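Local coordinates for protein aldose 1-epimerase (Escherichia coli, PDB 3NRE) that probably interconverts the alpha and beta anomers of aldose sugars by catalysing mutarotation at the anomeric carbon, at residues H114-Q119 with T135-E140; A139-F144 with L271-P276. All coordinates share one frame; numbering follows the deposited sequence. Where two conformers were deposited one is given.

Contact 1: residues H114-Q119 with T135-E140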
ATOM      1  N   HIS A 114     -10.569 -12.648 -11.267  1.00 27.57           N
ATOM      2  CA  HIS A 114     -11.683 -12.955 -10.377  1.00 29.10           C
ATOM      3  C   HIS A 114     -11.067 -13.542  -9.106  1.00 29.55           C
ATOM      4  O   HIS A 114     -10.194 -14.418  -9.176  1.00 32.40           O
ATOM      5  CB  HIS A 114     -12.648 -13.983 -10.999  1.00 31.37           C
ATOM      6  CG  HIS A 114     -13.416 -13.460 -12.171  1.00 34.68           C
ATOM      7  ND1 HIS A 114     -14.475 -14.149 -12.727  1.00 39.55           N
ATOM      8  CD2 HIS A 114     -13.289 -12.320 -12.890  1.00 38.19           C
ATOM      9  CE1 HIS A 114     -14.956 -13.457 -13.744  1.00 43.48           C
ATOM     10  NE2 HIS A 114     -14.257 -12.342 -13.862  1.00 38.39           N
ATOM     11  N   TYR A 115     -11.547 -13.102  -7.941  1.00 28.94           N
ATOM     12  CA  TYR A 115     -10.926 -13.514  -6.692  1.00 30.57           C
ATOM     13  C   TYR A 115     -11.786 -13.120  -5.498  1.00 28.93           C
ATOM     14  O   TYR A 115     -12.775 -12.367  -5.633  1.00 28.85           O
ATOM     15  CB  TYR A 115      -9.518 -12.900  -6.514  1.00 29.16           C
ATOM     16  CG  TYR A 115      -9.571 -11.397  -6.600  1.00 25.65           C
ATOM     17  CD1 TYR A 115      -9.856 -10.636  -5.464  1.00 26.28           C
ATOM     18  CD2 TYR A 115      -9.419 -10.729  -7.820  1.00 26.83           C
ATOM     19  CE1 TYR A 115      -9.939  -9.267  -5.536  1.00 25.86           C
ATOM     20  CE2 TYR A 115      -9.516  -9.375  -7.898  1.00 24.30           C
ATOM     21  CZ  TYR A 115      -9.764  -8.647  -6.758  1.00 24.59           C
ATOM     22  OH  TYR A 115      -9.912  -7.280  -6.777  1.00 23.04           O
ATOM     23  N   ARG A 116     -11.439 -13.729  -4.362  1.00 29.41           N
ATOM     24  CA  ARG A 116     -11.949 -13.343  -3.042  0.70 26.56           C
ATOM     25  C   ARG A 116     -10.747 -12.913  -2.201  1.00 29.48           C
ATOM     26  O   ARG A 116      -9.685 -13.527  -2.245  1.00 29.46           O
ATOM     27  CB  ARG A 116     -12.683 -14.523  -2.394  0.70 32.56           C
ATOM     28  CG  ARG A 116     -13.196 -14.345  -0.972  0.70 33.28           C
ATOM     29  CD  ARG A 116     -13.910 -15.652  -0.480  0.70 35.54           C
ATOM     30  NE  ARG A 116     -14.390 -15.550   0.906  0.70 39.02           N
ATOM     31  CZ  ARG A 116     -15.656 -15.339   1.290  0.70 42.32           C
ATOM     32  NH1 ARG A 116     -16.636 -15.184   0.404  0.70 43.09           N
ATOM     33  NH2 ARG A 116     -15.959 -15.306   2.590  0.70 40.64           N
ATOM     34  N   VAL A 117     -10.899 -11.835  -1.450  1.00 26.15           N
ATOM     35  CA  VAL A 117      -9.820 -11.398  -0.574  1.00 27.47           C
ATOM     36  C   VAL A 117     -10.380 -11.115   0.801  1.00 25.39           C
ATOM     37  O   VAL A 117     -11.468 -10.576   0.883  1.00 26.82           O
ATOM     38  CB  VAL A 117      -9.059 -10.207  -1.159  1.00 24.35           C
ATOM     39  CG1 VAL A 117     -10.028  -9.036  -1.586  1.00 22.33           C
ATOM     40  CG2 VAL A 117      -7.972  -9.679  -0.204  1.00 25.16           C
ATOM     41  N   SER A 118      -9.612 -11.464   1.840  1.00 23.17           N
ATOM     42  CA  SER A 118      -9.875 -11.088   3.193  1.00 23.54           C
ATOM     43  C   SER A 118      -8.800 -10.117   3.675  1.00 27.33           C
ATOM     44  O   SER A 118      -7.631 -10.198   3.313  1.00 27.51           O
ATOM     45  CB  SER A 118      -9.997 -12.327   4.109  1.00 30.35           C
ATOM     46  OG  SER A 118      -8.751 -12.963   4.222  1.00 31.56           O
ATOM     47  N   GLN A 119      -9.219  -9.158   4.506  1.00 22.14           N
ATOM     48  CA  GLN A 119      -8.298  -8.250   5.160  1.00 24.10           C
ATOM     49  C   GLN A 119      -8.626  -8.269   6.651  1.00 24.34           C
ATOM     50  O   GLN A 119      -9.738  -7.862   7.013  1.00 24.64           O
ATOM     51  CB  GLN A 119      -8.425  -6.832   4.611  1.00 21.72           C
ATOM     52  CG  GLN A 119      -7.223  -5.982   4.970  1.00 22.25           C
ATOM     53  CD  GLN A 119      -7.261  -4.590   4.397  1.00 21.78           C
ATOM     54  OE1 GLN A 119      -6.257  -3.873   4.455  1.00 22.26           O
ATOM     55  NE2 GLN A 119      -8.415  -4.173   3.896  1.00 23.90           N
ATOM     56  N   THR A 135      -7.463 -15.289  -2.872  1.00 28.47           N
ATOM     57  CA  THR A 135      -7.665 -16.590  -3.506  1.00 31.71           C
ATOM     58  C   THR A 135      -8.116 -16.388  -4.942  1.00 31.57           C
ATOM     59  O   THR A 135      -9.096 -15.688  -5.190  1.00 32.32           O
ATOM     60  CB  THR A 135      -8.782 -17.372  -2.777  1.00 37.64           C
ATOM     61  OG1 THR A 135      -8.460 -17.486  -1.380  1.00 37.61           O
ATOM     62  CG2 THR A 135      -8.988 -18.771  -3.389  1.00 40.43           C
ATOM     63  N   ASN A 136      -7.435 -17.039  -5.890  1.00 33.64           N
ATOM     64  CA  ASN A 136      -7.840 -16.983  -7.300  1.00 34.95           C
ATOM     65  C   ASN A 136      -9.156 -17.780  -7.469  1.00 36.79           C
ATOM     66  O   ASN A 136      -9.236 -18.968  -7.122  1.00 39.34           O
ATOM     67  CB  ASN A 136      -6.732 -17.525  -8.218  1.00 34.61           C
ATOM     68  CG  ASN A 136      -7.050 -17.340  -9.717  1.00 30.16           C
ATOM     69  OD1 ASN A 136      -8.063 -16.730 -10.063  1.00 38.35           O
ATOM     70  ND2 ASN A 136      -6.223 -17.885 -10.580  1.00 33.22           N
ATOM     71  N   GLN A 137     -10.169 -17.104  -8.002  1.00 35.84           N
ATOM     72  CA  GLN A 137     -11.479 -17.693  -8.289  1.00 37.52           C
ATOM     73  C   GLN A 137     -11.804 -17.713  -9.799  1.00 41.10           C
ATOM     74  O   GLN A 137     -12.959 -17.954 -10.181  1.00 41.79           O
ATOM     75  CB  GLN A 137     -12.562 -16.916  -7.548  1.00 37.43           C
ATOM     76  CG  GLN A 137     -12.531 -17.119  -6.045  1.00 40.43           C
ATOM     77  CD  GLN A 137     -13.774 -16.551  -5.315  1.00 44.25           C
ATOM     78  OE1 GLN A 137     -14.262 -15.448  -5.621  1.00 48.27           O
ATOM     79  NE2 GLN A 137     -14.274 -17.307  -4.343  1.00 50.77           N
ATOM     80  N   GLY A 138     -10.806 -17.429 -10.642  1.00 36.92           N
ATOM     81  CA  GLY A 138     -10.996 -17.448 -12.084  1.00 38.26           C
ATOM     82  C   GLY A 138     -10.798 -18.841 -12.652  1.00 41.29           C
ATOM     83  O   GLY A 138     -10.627 -19.810 -11.897  1.00 46.33           O
ATOM     84  N   ALA A 139     -10.810 -18.933 -13.985  1.00 42.60           N
ATOM     85  CA  ALA A 139     -10.704 -20.222 -14.697  1.00 46.53           C
ATOM     86  C   ALA A 139      -9.250 -20.547 -15.090  1.00 46.78           C
ATOM     87  O   ALA A 139      -8.959 -21.675 -15.507  1.00 48.57           O
ATOM     88  CB  ALA A 139     -11.615 -20.218 -15.920  1.00 46.23           C
ATOM     89  N   GLU A 140      -8.342 -19.583 -14.924  1.00 41.26           N
ATOM     90  CA  GLU A 140      -6.923 -19.733 -15.276  1.00 39.73           C
ATOM     91  C   GLU A 140      -5.960 -19.200 -14.216  1.00 39.94           C
ATOM     92  O   GLU A 140      -6.265 -18.226 -13.504  1.00 37.10           O
ATOM     93  CB  GLU A 140      -6.636 -18.957 -16.581  1.00 44.43           C
ATOM     94  CG  GLU A 140      -7.549 -19.294 -17.755  1.00 48.01           C
ATOM     95  CD  GLU A 140      -7.321 -20.705 -18.304  1.00 67.78           C
ATOM     96  OE1 GLU A 140      -6.356 -21.393 -17.873  1.00 69.35           O
ATOM     97  OE2 GLU A 140      -8.114 -21.124 -19.179  1.00 71.11           O
TER
HETATM   98  O   HOH W   1      -8.760 -14.763 -12.097  1.00 31.31           O
HETATM   99  O   HOH W   2      -8.879 -15.356   0.306  1.00 39.53           O
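Arg-116 and Thr-135 form the last hydrogen-bonded pair at the open end of an antiparallel beta hairpin: Thr-135 N gives a nearly straight bond to Arg-116 O (2.9 Å), and Arg-116 N returns a longer one to Thr-135 O. A water bridges Arg-116 O and Thr-135 OG1, which is also hydrogen-bonded to Ser-279 OG. Two residues along each strand, Gln-137 N hydrogen-bonds His-114 O at 2.9 Å. The Gln-137 side chain lies across the neighbouring strand, its CD 3.7 Å from Arg-116 CB. Asn-136 CG is anti to the backbone N (chi1 -174°), which lets OD1 reach forward to Gly-138 N (2.9 Å) and close an Asx turn; a water links the same OD1 to His-114 N. Asn-136 ND2 hydrogen-bonds Glu-140 O at 2.9 Å, in its own amide plane. A leucine in place of this asparagine would probably leave Gly-138 N and Glu-140 O without these mates and free the turn to shift. Tyr-115, on the face opposite Arg-116, brings CB to 3.1 Å from Thr-135 O; with CG between the backbone N and carbonyl carbon (chi1 56°), the ring leads away and OH hydrogen-bonds Asp-86. Strand 101-109 flanks strand 114-123; strand 279-290 flanks strand 127-136.

Contact 2: residues A139-F144 with L271-P276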
ATOM      1  N   ALA A 139     -10.810 -18.933 -13.985  1.00 42.60           N
ATOM      2  CA  ALA A 139     -10.704 -20.222 -14.697  1.00 46.53           C
ATOM      3  C   ALA A 139      -9.250 -20.547 -15.090  1.00 46.78           C
ATOM      4  O   ALA A 139      -8.959 -21.675 -15.507  1.00 48.57           O
ATOM      5  CB  ALA A 139     -11.615 -20.218 -15.920  1.00 46.23           C
ATOM      6  N   GLU A 140      -8.342 -19.583 -14.924  1.00 41.26           N
ATOM      7  CA  GLU A 140      -6.923 -19.733 -15.276  1.00 39.73           C
ATOM      8  C   GLU A 140      -5.960 -19.200 -14.216  1.00 39.94           C
ATOM      9  O   GLU A 140      -6.265 -18.226 -13.504  1.00 37.10           O
ATOM     10  CB  GLU A 140      -6.636 -18.957 -16.581  1.00 44.43           C
ATOM     11  CG  GLU A 140      -7.549 -19.294 -17.755  1.00 48.01           C
ATOM     12  CD  GLU A 140      -7.321 -20.705 -18.304  1.00 67.78           C
ATOM     13  OE1 GLU A 140      -6.356 -21.393 -17.873  1.00 69.35           O
ATOM     14  OE2 GLU A 140      -8.114 -21.124 -19.179  1.00 71.11           O
ATOM     15  N   THR A 141      -4.776 -19.803 -14.159  1.00 38.31           N
ATOM     16  CA  THR A 141      -3.684 -19.306 -13.318  1.00 37.41           C
ATOM     17  C   THR A 141      -3.253 -17.888 -13.742  1.00 37.08           C
ATOM     18  O   THR A 141      -3.069 -17.670 -14.932  1.00 36.14           O
ATOM     19  CB  THR A 141      -2.476 -20.217 -13.489  1.00 38.19           C
ATOM     20  OG1 THR A 141      -2.848 -21.530 -13.097  1.00 44.30           O
ATOM     21  CG2 THR A 141      -1.278 -19.726 -12.655  1.00 39.08           C
ATOM     22  N   LEU A 142      -3.134 -16.953 -12.773  1.00 33.94           N
ATOM     23  CA  LEU A 142      -2.652 -15.564 -13.010  1.00 31.92           C
ATOM     24  C   LEU A 142      -1.663 -15.168 -11.935  1.00 31.31           C
ATOM     25  O   LEU A 142      -1.605 -15.821 -10.883  1.00 32.72           O
ATOM     26  CB  LEU A 142      -3.811 -14.586 -13.040  1.00 28.46           C
ATOM     27  CG  LEU A 142      -4.732 -14.626 -14.264  1.00 30.96           C
ATOM     28  CD1 LEU A 142      -5.973 -13.763 -14.080  1.00 32.18           C
ATOM     29  CD2 LEU A 142      -3.992 -14.171 -15.521  1.00 31.86           C
ATOM     30  N   PRO A 143      -0.835 -14.147 -12.194  1.00 28.46           N
ATOM     31  CA  PRO A 143       0.161 -13.725 -11.213  1.00 30.24           C
ATOM     32  C   PRO A 143      -0.377 -12.629 -10.285  1.00 28.01           C
ATOM     33  O   PRO A 143      -0.941 -11.624 -10.752  1.00 28.05           O
ATOM     34  CB  PRO A 143       1.324 -13.242 -12.106  1.00 31.15           C
ATOM     35  CG  PRO A 143       0.642 -12.595 -13.249  1.00 30.39           C
ATOM     36  CD  PRO A 143      -0.568 -13.530 -13.511  1.00 27.57           C
ATOM     37  N   PHE A 144      -0.232 -12.869  -8.978  1.00 25.87           N
ATOM     38  CA  PHE A 144      -0.819 -12.062  -7.939  1.00 25.92           C
ATOM     39  C   PHE A 144       0.211 -11.366  -7.070  1.00 27.55           C
ATOM     40  O   PHE A 144       1.340 -11.825  -6.851  1.00 28.26           O
ATOM     41  CB  PHE A 144      -1.724 -12.906  -7.024  1.00 29.36           C
ATOM     42  CG  PHE A 144      -3.102 -13.254  -7.614  1.00 26.06           C
ATOM     43  CD1 PHE A 144      -3.227 -14.232  -8.568  1.00 28.98           C
ATOM     44  CD2 PHE A 144      -4.273 -12.689  -7.115  1.00 27.64           C
ATOM     45  CE1 PHE A 144      -4.455 -14.557  -9.090  1.00 24.53           C
ATOM     46  CE2 PHE A 144      -5.537 -13.046  -7.642  1.00 26.48           C
ATOM     47  CZ  PHE A 144      -5.617 -13.997  -8.587  1.00 29.61           C
ATOM     48  N   LEU A 271       5.870 -11.458  -8.533  1.00 30.12           N
ATOM     49  CA  LEU A 271       4.457 -11.883  -8.512  1.00 28.50           C
ATOM     50  C   LEU A 271       4.395 -13.387  -8.238  1.00 30.00           C
ATOM     51  O   LEU A 271       5.334 -14.135  -8.563  1.00 33.74           O
ATOM     52  CB  LEU A 271       3.687 -11.569  -9.823  1.00 29.02           C
ATOM     53  CG  LEU A 271       3.371 -10.115 -10.120  1.00 25.02           C
ATOM     54  CD1 LEU A 271       3.013  -9.945 -11.654  1.00 25.97           C
ATOM     55  CD2 LEU A 271       2.292  -9.543  -9.239  1.00 23.57           C
ATOM     56  N   ILE A 272       3.275 -13.805  -7.646  1.00 31.73           N
ATOM     57  CA  ILE A 272       3.046 -15.199  -7.227  1.00 33.75           C
ATOM     58  C   ILE A 272       1.957 -15.830  -8.064  1.00 32.48           C
ATOM     59  O   ILE A 272       0.831 -15.352  -8.105  1.00 33.33           O
ATOM     60  CB  ILE A 272       2.673 -15.315  -5.731  1.00 35.71           C
ATOM     61  CG1 ILE A 272       3.832 -14.813  -4.864  1.00 42.68           C
ATOM     62  CG2 ILE A 272       2.374 -16.763  -5.366  1.00 34.69           C
ATOM     63  CD1 ILE A 272       3.435 -14.538  -3.423  1.00 50.58           C
ATOM     64  N   ALA A 273       2.319 -16.880  -8.789  1.00 33.99           N
ATOM     65  CA  ALA A 273       1.367 -17.583  -9.678  1.00 36.74           C
ATOM     66  C   ALA A 273       0.392 -18.393  -8.850  1.00 37.70           C
ATOM     67  O   ALA A 273       0.803 -19.291  -8.107  1.00 44.03           O
ATOM     68  CB  ALA A 273       2.110 -18.516 -10.656  1.00 37.37           C
ATOM     69  N   LEU A 274      -0.892 -18.098  -8.981  1.00 36.41           N
ATOM     70  CA  LEU A 274      -1.927 -18.765  -8.216  1.00 35.76           C
ATOM     71  C   LEU A 274      -2.829 -19.503  -9.169  1.00 37.30           C
ATOM     72  O   LEU A 274      -3.462 -18.875 -10.017  1.00 35.05           O
ATOM     73  CB  LEU A 274      -2.787 -17.755  -7.418  1.00 33.16           C
ATOM     74  CG  LEU A 274      -2.148 -17.025  -6.241  1.00 31.36           C
ATOM     75  CD1 LEU A 274      -3.213 -16.128  -5.462  1.00 26.80           C
ATOM     76  CD2 LEU A 274      -1.393 -18.011  -5.307  1.00 35.78           C
ATOM     77  N   ALA A 275      -2.887 -20.837  -9.051  1.00 41.48           N
ATOM     78  CA  ALA A 275      -3.841 -21.617  -9.844  1.00 39.84           C
ATOM     79  C   ALA A 275      -5.228 -21.344  -9.280  1.00 42.06           C
ATOM     80  O   ALA A 275      -5.364 -20.861  -8.137  1.00 41.47           O
ATOM     81  CB  ALA A 275      -3.501 -23.137  -9.808  1.00 46.22           C
ATOM     82  N   PRO A 276      -6.286 -21.617 -10.057  1.00 43.88           N
ATOM     83  CA  PRO A 276      -7.617 -21.517  -9.448  1.00 46.16           C
ATOM     84  C   PRO A 276      -7.747 -22.282  -8.118  1.00 46.46           C
ATOM     85  O   PRO A 276      -7.339 -23.456  -8.024  1.00 50.77           O
ATOM     86  CB  PRO A 276      -8.524 -22.152 -10.505  1.00 47.04           C
ATOM     87  CG  PRO A 276      -7.835 -21.918 -11.751  1.00 48.90           C
ATOM     88  CD  PRO A 276      -6.369 -22.120 -11.435  1.00 47.89           C
TER
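A short antiparallel beta pairing joins the start of strand 142-153 to the three-residue strand 272-274, distant in sequence. Leu-142 and Leu-274 make one hydrogen-bonded pair, with Leu-274 N to Leu-142 O at 3.1 Å almost straight (175°) and the return bond weak. Phe-144 and Ile-272 make the other: Phe-144 N meets Ile-272 O at 2.8 Å, and Ile-272 N bonds back to Phe-144 O at 2.9 Å. Between them Pro-143, which has no N-H to give, occupies the non-hydrogen-bonded position opposite Ala-273. Phe-144 turns CG anti to its carbonyl carbon (chi1 -77°), and its side chain crosses that of Leu-274 at about a right angle, with Leu-274 CD1 over one ring face in a CH-pi contact, 3.8 Å from the centroid and offset toward the rim. On the other face of the pairing, Pro-143 CB packs on Leu-271 CB at 3.7 Å. Just before strand 142-153 starts and just after strand 272-274 ends, Thr-141 OG1 comes within 3.4 Å of Ala-275 CA, and Pro-276 CG rests 3.9 Å from Ala-139 C. Trp-65 of strand 62-65 packs on Thr-141, Pro-143 and Ala-273, whereas Thr-280 of strand 279-290 touches Ile-272 and Leu-274; Tyr-113 meets the Phe-144 ring edge-to-face.

Contacts 1 and 2 follow each other along the chain: residues 135-140 leave the hairpin of contact 1, and the shared Ala-139 and Glu-140 lead into the strand of contact 2. Their centres lie 9 Å apart. Asn-136 ties the two together, its ND2 probably also bonding Leu-274 O at 3.0 Å, while its CB packs 3.7 Å from Phe-144 CZ. Gly-138 O lies 3.4 Å from Pro-276 CB. The two pairings belong to different antiparallel sheets, so the turn carries the chain from one to the other. A di(hydroxyethyl)ether molecule, probably from the crystallisation liquor, accepts a hydrogen bond from Ala-139 N at this junction, its nearest atom about 3 Å from Gly-138.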